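Local coordinates for protein hyaluronidase (PDB 5DIY) that probably removes O-linked N-acetylglucosamine from proteins as a family 84 glycoside hydrolase, seen here in an active-site mutant, at residues Leu46-Leu51 with Ala81-Leu86; Ser87-Ser92 with His127-Asn132. All blocks are in the same frame, centred on the assembly; numbering follows the deposited sequence.

Contact 1: residues Leu46-Leu51 with Ala81-Leu86; sequences LYHREL and AISPGL
His48 clamps the loop after strand 37-40 to the end of strand 77-82, a polar loop-to-strand contact at the C-terminal rim of the (beta/alpha)8 barrel. Two hydrogen bonds with defined donors support this. Ser83 N reaches His48 O at 2.8 Å, the donor almost in line with the carbonyl (172° at the oxygen). His48 ND1 gives its proton to Ala81 O, also at 2.8 Å; the oxygen lies in the ring plane, whereas the nitrogen stands well above the carbonyl plane. With CG anti to the backbone N (chi1 171°), the imidazole turns its edge to the strand, and its NE2 comes within 2.8 Å of Ser83 OG. Ser83 N lies over one ring face, toward the rim. Ile82 CD1 packs against Tyr47 O and His48 O. Farther out a leucine methyl packs on a charged group: Leu86 CD1 sits over the centre of the Arg49 guanidinium, 3.9 Å from Arg49 CZ, the two side chains crossing at about a right angle. Arg49 also touches Lys43, an N-acetylglucosamine-binding residue. Behind the contact, Ile82 packs on Leu99 and Lys102 of helix 93-108, while its backbone pairs with Gly115 and Phe117 at strand 113-117.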
ATOM      1  N   LEU C  46      10.705  12.081 -13.855  1.00 35.20           N
ATOM      2  CA  LEU C  46      11.714  13.119 -13.556  1.00 36.93           C
ATOM      3  C   LEU C  46      11.160  14.540 -13.684  1.00 36.79           C
ATOM      4  O   LEU C  46      11.496  15.426 -12.886  1.00 37.27           O
ATOM      5  CB  LEU C  46      12.959  12.964 -14.452  1.00 37.87           C
ATOM      6  CG  LEU C  46      13.969  11.875 -14.066  1.00 38.37           C
ATOM      7  CD1 LEU C  46      15.045  11.754 -15.137  1.00 38.48           C
ATOM      8  CD2 LEU C  46      14.598  12.152 -12.702  1.00 38.63           C
ATOM      9  N   TYR C  47      10.288  14.733 -14.670  1.00 36.68           N
ATOM     10  CA  TYR C  47       9.682  16.040 -14.938  1.00 37.82           C
ATOM     11  C   TYR C  47       8.645  16.473 -13.896  1.00 34.86           C
ATOM     12  O   TYR C  47       8.307  17.656 -13.814  1.00 33.22           O
ATOM     13  CB  TYR C  47       9.101  16.056 -16.353  1.00 40.09           C
ATOM     14  CG  TYR C  47      10.181  15.847 -17.392  1.00 43.91           C
ATOM     15  CD1 TYR C  47      11.172  16.807 -17.577  1.00 46.56           C
ATOM     16  CD2 TYR C  47      10.243  14.678 -18.155  1.00 46.28           C
ATOM     17  CE1 TYR C  47      12.186  16.630 -18.507  1.00 48.56           C
ATOM     18  CE2 TYR C  47      11.256  14.490 -19.092  1.00 48.78           C
ATOM     19  CZ  TYR C  47      12.226  15.472 -19.261  1.00 50.09           C
ATOM     20  OH  TYR C  47      13.237  15.314 -20.179  1.00 54.08           O
ATOM     21  N   HIS C  48       8.148  15.523 -13.105  1.00 32.45           N
ATOM     22  CA  HIS C  48       7.294  15.838 -11.954  1.00 31.17           C
ATOM     23  C   HIS C  48       8.086  16.419 -10.765  1.00 31.86           C
ATOM     24  O   HIS C  48       7.551  17.245 -10.006  1.00 30.69           O
ATOM     25  CB  HIS C  48       6.498  14.595 -11.520  1.00 29.64           C
ATOM     26  CG  HIS C  48       5.760  14.769 -10.233  1.00 28.37           C
ATOM     27  ND1 HIS C  48       4.616  15.528 -10.128  1.00 27.57           N
ATOM     28  CD2 HIS C  48       6.023  14.303  -8.990  1.00 28.15           C
ATOM     29  CE1 HIS C  48       4.200  15.515  -8.875  1.00 28.07           C
ATOM     30  NE2 HIS C  48       5.034  14.778  -8.165  1.00 27.92           N
ATOM     31  N   ARG C  49       9.347  16.004 -10.610  1.00 32.63           N
ATOM     32  CA  ARG C  49      10.078  16.238  -9.360  1.00 33.56           C
ATOM     33  C   ARG C  49      11.488  16.814  -9.538  1.00 34.73           C
ATOM     34  O   ARG C  49      11.661  18.020  -9.397  1.00 34.76           O
ATOM     35  CB  ARG C  49      10.071  14.959  -8.518  1.00 33.55           C
ATOM     36  CG  ARG C  49      10.456  15.153  -7.062  1.00 33.95           C
ATOM     37  CD  ARG C  49       9.757  14.126  -6.182  1.00 34.21           C
ATOM     38  NE  ARG C  49      10.129  14.251  -4.771  1.00 34.72           N
ATOM     39  CZ  ARG C  49      11.111  13.587  -4.157  1.00 35.75           C
ATOM     40  NH1 ARG C  49      11.888  12.719  -4.807  1.00 36.83           N
ATOM     41  NH2 ARG C  49      11.326  13.801  -2.861  1.00 36.85           N
ATOM     42  N   GLU C  50      12.484  15.989  -9.868  1.00 36.82           N
ATOM     43  CA  GLU C  50      13.883  16.451  -9.868  1.00 38.22           C
ATOM     44  C   GLU C  50      14.119  17.481 -10.958  1.00 38.32           C
ATOM     45  O   GLU C  50      14.713  18.532 -10.705  1.00 39.02           O
ATOM     46  CB  GLU C  50      14.875  15.293 -10.029  1.00 39.84           C
ATOM     47  CG  GLU C  50      14.979  14.377  -8.813  1.00 41.61           C
ATOM     48  CD  GLU C  50      14.008  13.208  -8.842  1.00 44.38           C
ATOM     49  OE1 GLU C  50      12.971  13.281  -9.539  1.00 46.19           O
ATOM     50  OE2 GLU C  50      14.282  12.205  -8.153  1.00 46.86           O
ATOM     51  N   LEU C  51      13.627  17.177 -12.158  1.00 38.26           N
ATOM     52  CA  LEU C  51      13.680  18.093 -13.298  1.00 37.02           C
ATOM     53  C   LEU C  51      12.353  18.845 -13.473  1.00 35.27           C
ATOM     54  O   LEU C  51      11.844  18.975 -14.583  1.00 34.53           O
ATOM     55  CB  LEU C  51      14.040  17.311 -14.576  1.00 37.32           C
ATOM     56  CG  LEU C  51      15.336  16.482 -14.546  1.00 37.42           C
ATOM     57  CD1 LEU C  51      15.669  15.967 -15.943  1.00 37.31           C
ATOM     58  CD2 LEU C  51      16.509  17.275 -13.985  1.00 37.31           C
ATOM     59  N   ALA C  81       0.019  17.589 -10.864  1.00 26.54           N
ATOM     60  CA  ALA C  81       0.853  17.983  -9.731  1.00 26.56           C
ATOM     61  C   ALA C  81       2.320  18.140 -10.117  1.00 27.02           C
ATOM     62  O   ALA C  81       2.805  17.499 -11.051  1.00 26.32           O
ATOM     63  CB  ALA C  81       0.711  17.000  -8.584  1.00 26.84           C
ATOM     64  N   ILE C  82       3.005  19.002  -9.370  1.00 27.25           N
ATOM     65  CA  ILE C  82       4.428  19.284  -9.527  1.00 27.76           C
ATOM     66  C   ILE C  82       5.050  19.292  -8.117  1.00 27.66           C
ATOM     67  O   ILE C  82       4.388  19.671  -7.148  1.00 26.67           O
ATOM     68  CB  ILE C  82       4.638  20.626 -10.294  1.00 28.47           C
ATOM     69  CG1 ILE C  82       6.105  20.839 -10.690  1.00 28.93           C
ATOM     70  CG2 ILE C  82       4.103  21.828  -9.519  1.00 28.71           C
ATOM     71  CD1 ILE C  82       6.520  20.047 -11.912  1.00 30.45           C
ATOM     72  N   SER C  83       6.300  18.842  -8.012  1.00 27.69           N
ATOM     73  CA  SER C  83       7.013  18.739  -6.742  1.00 27.83           C
ATOM     74  C   SER C  83       8.373  19.432  -6.869  1.00 29.62           C
ATOM     75  O   SER C  83       9.357  18.794  -7.251  1.00 30.69           O
ATOM     76  CB  SER C  83       7.189  17.271  -6.355  1.00 27.32           C
ATOM     77  OG  SER C  83       5.932  16.632  -6.252  1.00 26.96           O
ATOM     78  N   PRO C  84       8.427  20.751  -6.574  1.00 30.31           N
ATOM     79  CA  PRO C  84       9.631  21.556  -6.768  1.00 30.76           C
ATOM     80  C   PRO C  84      10.537  21.720  -5.541  1.00 32.29           C
ATOM     81  O   PRO C  84      11.590  22.361  -5.648  1.00 31.65           O
ATOM     82  CB  PRO C  84       9.046  22.915  -7.151  1.00 30.74           C
ATOM     83  CG  PRO C  84       7.826  23.009  -6.301  1.00 30.58           C
ATOM     84  CD  PRO C  84       7.281  21.604  -6.192  1.00 30.23           C
ATOM     85  N   GLY C  85      10.157  21.123  -4.410  1.00 32.45           N
ATOM     86  CA  GLY C  85      10.755  21.439  -3.117  1.00 32.67           C
ATOM     87  C   GLY C  85      12.176  20.968  -2.848  1.00 32.76           C
ATOM     88  O   GLY C  85      12.763  21.378  -1.846  1.00 32.79           O
ATOM     89  N   LEU C  86      12.731  20.113  -3.705  1.00 32.63           N
ATOM     90  CA  LEU C  86      14.126  19.680  -3.541  1.00 33.51           C
ATOM     91  C   LEU C  86      15.111  20.786  -3.898  1.00 33.60           C
ATOM     92  O   LEU C  86      16.190  20.846  -3.318  1.00 33.84           O
ATOM     93  CB  LEU C  86      14.439  18.435  -4.385  1.00 33.17           C
ATOM     94  CG  LEU C  86      13.637  17.167  -4.102  1.00 32.71           C
ATOM     95  CD1 LEU C  86      13.924  16.119  -5.168  1.00 32.78           C
ATOM     96  CD2 LEU C  86      13.955  16.630  -2.716  1.00 32.78           C
TER

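Contact 2: residues Ser87-Ser92 with His127-Asn132; sequences SLVYSS and HEEDRN
Asp130, in the first turn of helix 128-133, grips the backbone of the type I beta turn Val89-Ser92, joining the loop after TIM-barrel strand 77-82 to a short helix that follows strand 113-117. The hydrogen bonds are divided between its carboxylate oxygens. Asp130 OD2 accepts from Tyr90 N at 2.9 Å, and Asp130 OD1 from Ser91 N at 2.8 Å; both amides approach on the syn side, tilted out of the carboxylate plane. Ser91 OG, set between its backbone N and carbonyl carbon (chi1 60°), adds a third bond to Asp130 OD1 at 2.7 Å, nearly along the C-O axis. Tyr90 turns a ring edge to Asp130 OD2. Replacing Asp130 by alanine removes both carboxylate oxygens and would probably leave the Tyr90 and Ser91 amides and the Ser91 hydroxyl without their acceptor, the turn less firmly held to the helix.

Apolar contacts flank this grip. Val89 CG1 meets Glu129 CG, while Val89 CG2 makes a CH-pi contact over the centre of the His127 ring, 3.6 Å from the centroid and 6° off its normal. The Tyr90 ring packs on Phe144 of helix 137-153. A separate, weak polar contact lies at the far end, where His127 NE2 reaches Ser87 O at 3.2 Å.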
ATOM      1  N   SER C  87      14.745  21.641  -4.855  1.00 35.41           N
ATOM      2  CA  SER C  87      15.632  22.720  -5.332  1.00 35.15           C
ATOM      3  C   SER C  87      14.992  24.113  -5.486  1.00 35.16           C
ATOM      4  O   SER C  87      15.672  25.039  -5.918  1.00 37.68           O
ATOM      5  CB  SER C  87      16.256  22.295  -6.663  1.00 35.21           C
ATOM      6  OG  SER C  87      15.254  22.058  -7.637  1.00 35.99           O
ATOM      7  N   LEU C  88      13.723  24.288  -5.119  1.00 34.73           N
ATOM      8  CA  LEU C  88      13.045  25.579  -5.304  1.00 35.06           C
ATOM      9  C   LEU C  88      13.656  26.667  -4.428  1.00 34.09           C
ATOM     10  O   LEU C  88      13.874  26.457  -3.238  1.00 33.02           O
ATOM     11  CB  LEU C  88      11.545  25.472  -4.985  1.00 35.26           C
ATOM     12  CG  LEU C  88      10.692  26.748  -4.936  1.00 35.74           C
ATOM     13  CD1 LEU C  88      10.717  27.464  -6.275  1.00 36.27           C
ATOM     14  CD2 LEU C  88       9.260  26.420  -4.541  1.00 34.60           C
ATOM     15  N   VAL C  89      13.921  27.820  -5.036  1.00 35.18           N
ATOM     16  CA  VAL C  89      14.203  29.050  -4.303  1.00 35.01           C
ATOM     17  C   VAL C  89      12.855  29.756  -4.138  1.00 34.25           C
ATOM     18  O   VAL C  89      12.351  30.380  -5.075  1.00 32.54           O
ATOM     19  CB  VAL C  89      15.226  29.951  -5.038  1.00 36.16           C
ATOM     20  CG1 VAL C  89      15.693  31.081  -4.125  1.00 36.58           C
ATOM     21  CG2 VAL C  89      16.417  29.130  -5.519  1.00 36.16           C
ATOM     22  N   TYR C  90      12.271  29.630  -2.947  1.00 33.93           N
ATOM     23  CA  TYR C  90      10.923  30.142  -2.665  1.00 34.81           C
ATOM     24  C   TYR C  90      10.757  31.641  -2.946  1.00 35.96           C
ATOM     25  O   TYR C  90       9.744  32.052  -3.507  1.00 35.62           O
ATOM     26  CB  TYR C  90      10.522  29.839  -1.216  1.00 34.65           C
ATOM     27  CG  TYR C  90      10.284  28.371  -0.935  1.00 34.55           C
ATOM     28  CD1 TYR C  90       9.073  27.767  -1.268  1.00 34.42           C
ATOM     29  CD2 TYR C  90      11.270  27.583  -0.338  1.00 34.43           C
ATOM     30  CE1 TYR C  90       8.850  26.426  -1.016  1.00 34.00           C
ATOM     31  CE2 TYR C  90      11.055  26.240  -0.080  1.00 34.16           C
ATOM     32  CZ  TYR C  90       9.844  25.663  -0.422  1.00 34.38           C
ATOM     33  OH  TYR C  90       9.625  24.330  -0.168  1.00 34.26           O
ATOM     34  N   SER C  91      11.760  32.438  -2.574  1.00 38.04           N
ATOM     35  CA  SER C  91      11.715  33.904  -2.727  1.00 38.54           C
ATOM     36  C   SER C  91      12.013  34.413  -4.141  1.00 39.15           C
ATOM     37  O   SER C  91      11.797  35.596  -4.415  1.00 40.14           O
ATOM     38  CB  SER C  91      12.680  34.574  -1.738  1.00 38.20           C
ATOM     39  OG  SER C  91      14.013  34.146  -1.958  1.00 37.75           O
ATOM     40  N   SER C  92      12.500  33.540  -5.026  1.00 38.84           N
ATOM     41  CA  SER C  92      12.918  33.945  -6.372  1.00 38.87           C
ATOM     42  C   SER C  92      11.733  34.140  -7.298  1.00 40.92           C
ATOM     43  O   SER C  92      10.992  33.195  -7.569  1.00 40.78           O
ATOM     44  CB  SER C  92      13.855  32.905  -6.990  1.00 38.54           C
ATOM     45  OG  SER C  92      14.060  33.158  -8.371  1.00 38.18           O
ATOM     46  N   HIS C 127      18.298  27.360   0.668  1.00 45.81           N
ATOM     47  CA  HIS C 127      18.957  28.511   0.050  1.00 44.58           C
ATOM     48  C   HIS C 127      19.061  29.698   1.009  1.00 45.42           C
ATOM     49  O   HIS C 127      18.123  29.984   1.763  1.00 43.91           O
ATOM     50  CB  HIS C 127      18.199  28.927  -1.206  1.00 44.36           C
ATOM     51  CG  HIS C 127      17.980  27.810  -2.176  1.00 43.55           C
ATOM     52  ND1 HIS C 127      18.889  27.493  -3.162  1.00 43.69           N
ATOM     53  CD2 HIS C 127      16.954  26.939  -2.316  1.00 42.99           C
ATOM     54  CE1 HIS C 127      18.433  26.474  -3.867  1.00 43.60           C
ATOM     55  NE2 HIS C 127      17.260  26.119  -3.376  1.00 43.75           N
ATOM     56  N   GLU C 128      20.205  30.387   0.959  1.00 44.94           N
ATOM     57  CA  GLU C 128      20.483  31.556   1.811  1.00 44.91           C
ATOM     58  C   GLU C 128      19.489  32.702   1.584  1.00 44.05           C
ATOM     59  O   GLU C 128      19.001  33.310   2.538  1.00 43.52           O
ATOM     60  CB  GLU C 128      21.919  32.052   1.574  1.00 45.07           C
ATOM     61  CG  GLU C 128      22.378  33.171   2.497  1.00 45.24           C
ATOM     62  N   GLU C 129      19.209  32.991   0.315  1.00 44.78           N
ATOM     63  CA  GLU C 129      18.226  34.023  -0.068  1.00 46.24           C
ATOM     64  C   GLU C 129      16.817  33.805   0.522  1.00 44.76           C
ATOM     65  O   GLU C 129      16.101  34.775   0.788  1.00 42.61           O
ATOM     66  CB  GLU C 129      18.167  34.216  -1.601  1.00 49.58           C
ATOM     67  CG  GLU C 129      18.011  32.952  -2.450  1.00 52.98           C
ATOM     68  CD  GLU C 129      19.342  32.346  -2.906  1.00 54.98           C
ATOM     69  OE1 GLU C 129      20.123  31.892  -2.037  1.00 54.32           O
ATOM     70  OE2 GLU C 129      19.605  32.314  -4.130  1.00 57.33           O
ATOM     71  N   ASP C 130      16.436  32.542   0.732  1.00 42.90           N
ATOM     72  CA  ASP C 130      15.179  32.204   1.411  1.00 42.49           C
ATOM     73  C   ASP C 130      15.269  32.360   2.926  1.00 43.37           C
ATOM     74  O   ASP C 130      14.293  32.766   3.559  1.00 42.57           O
ATOM     75  CB  ASP C 130      14.735  30.777   1.067  1.00 41.46           C
ATOM     76  CG  ASP C 130      14.275  30.635  -0.370  1.00 39.60           C
ATOM     77  OD1 ASP C 130      13.908  31.643  -1.007  1.00 39.07           O
ATOM     78  OD2 ASP C 130      14.264  29.496  -0.869  1.00 39.29           O
ATOM     79  N   ARG C 131      16.424  32.031   3.505  1.00 45.07           N
ATOM     80  CA  ARG C 131      16.687  32.309   4.929  1.00 46.07           C
ATOM     81  C   ARG C 131      16.695  33.810   5.255  1.00 46.01           C
ATOM     82  O   ARG C 131      16.354  34.195   6.372  1.00 44.94           O
ATOM     83  CB  ARG C 131      17.997  31.650   5.410  1.00 48.13           C
ATOM     84  CG  ARG C 131      17.777  30.460   6.331  1.00 49.43           C
ATOM     85  CD  ARG C 131      19.063  29.703   6.628  1.00 49.99           C
ATOM     86  NE  ARG C 131      19.353  28.724   5.574  1.00 51.12           N
ATOM     87  CZ  ARG C 131      20.340  28.786   4.672  1.00 51.84           C
ATOM     88  NH1 ARG C 131      21.227  29.783   4.646  1.00 52.12           N
ATOM     89  NH2 ARG C 131      20.450  27.809   3.777  1.00 52.66           N
ATOM     90  N   ASN C 132      17.094  34.640   4.290  1.00 48.01           N
ATOM     91  CA  ASN C 132      17.009  36.105   4.420  1.00 48.47           C
ATOM     92  C   ASN C 132      15.582  36.641   4.265  1.00 47.62           C
ATOM     93  O   ASN C 132      15.245  37.677   4.841  1.00 49.16           O
ATOM     94  CB  ASN C 132      17.925  36.795   3.401  1.00 49.25           C
ATOM     95  CG  ASN C 132      19.397  36.442   3.589  1.00 51.17           C
ATOM     96  OD1 ASN C 132      19.812  35.968   4.650  1.00 53.61           O
ATOM     97  ND2 ASN C 132      20.194  36.669   2.552  1.00 51.73           N
TER

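In the fold
Both contacts belong to the loops at the C-terminal ends of the barrel strands, and they follow in series, residues 81-92 supplying one side of each. Their centres are 16 Å apart, and they meet where Gly85 CA packs 4.3 Å from Tyr90 OH. Both are partly buried, with four of eight touching residues buried in contact 1 and three of eight in contact 2. Contact 1 ties the loop after one barrel strand to the end of the next, 77-82, and the side chain of Arg49 comes about 8 Å from the bound sugar. Contact 2 has no strand residue and joins a loop to a short helix. An imidazole and backbone atoms bind the first, whereas a carboxylate receiving two amides and a hydroxyl binds the second.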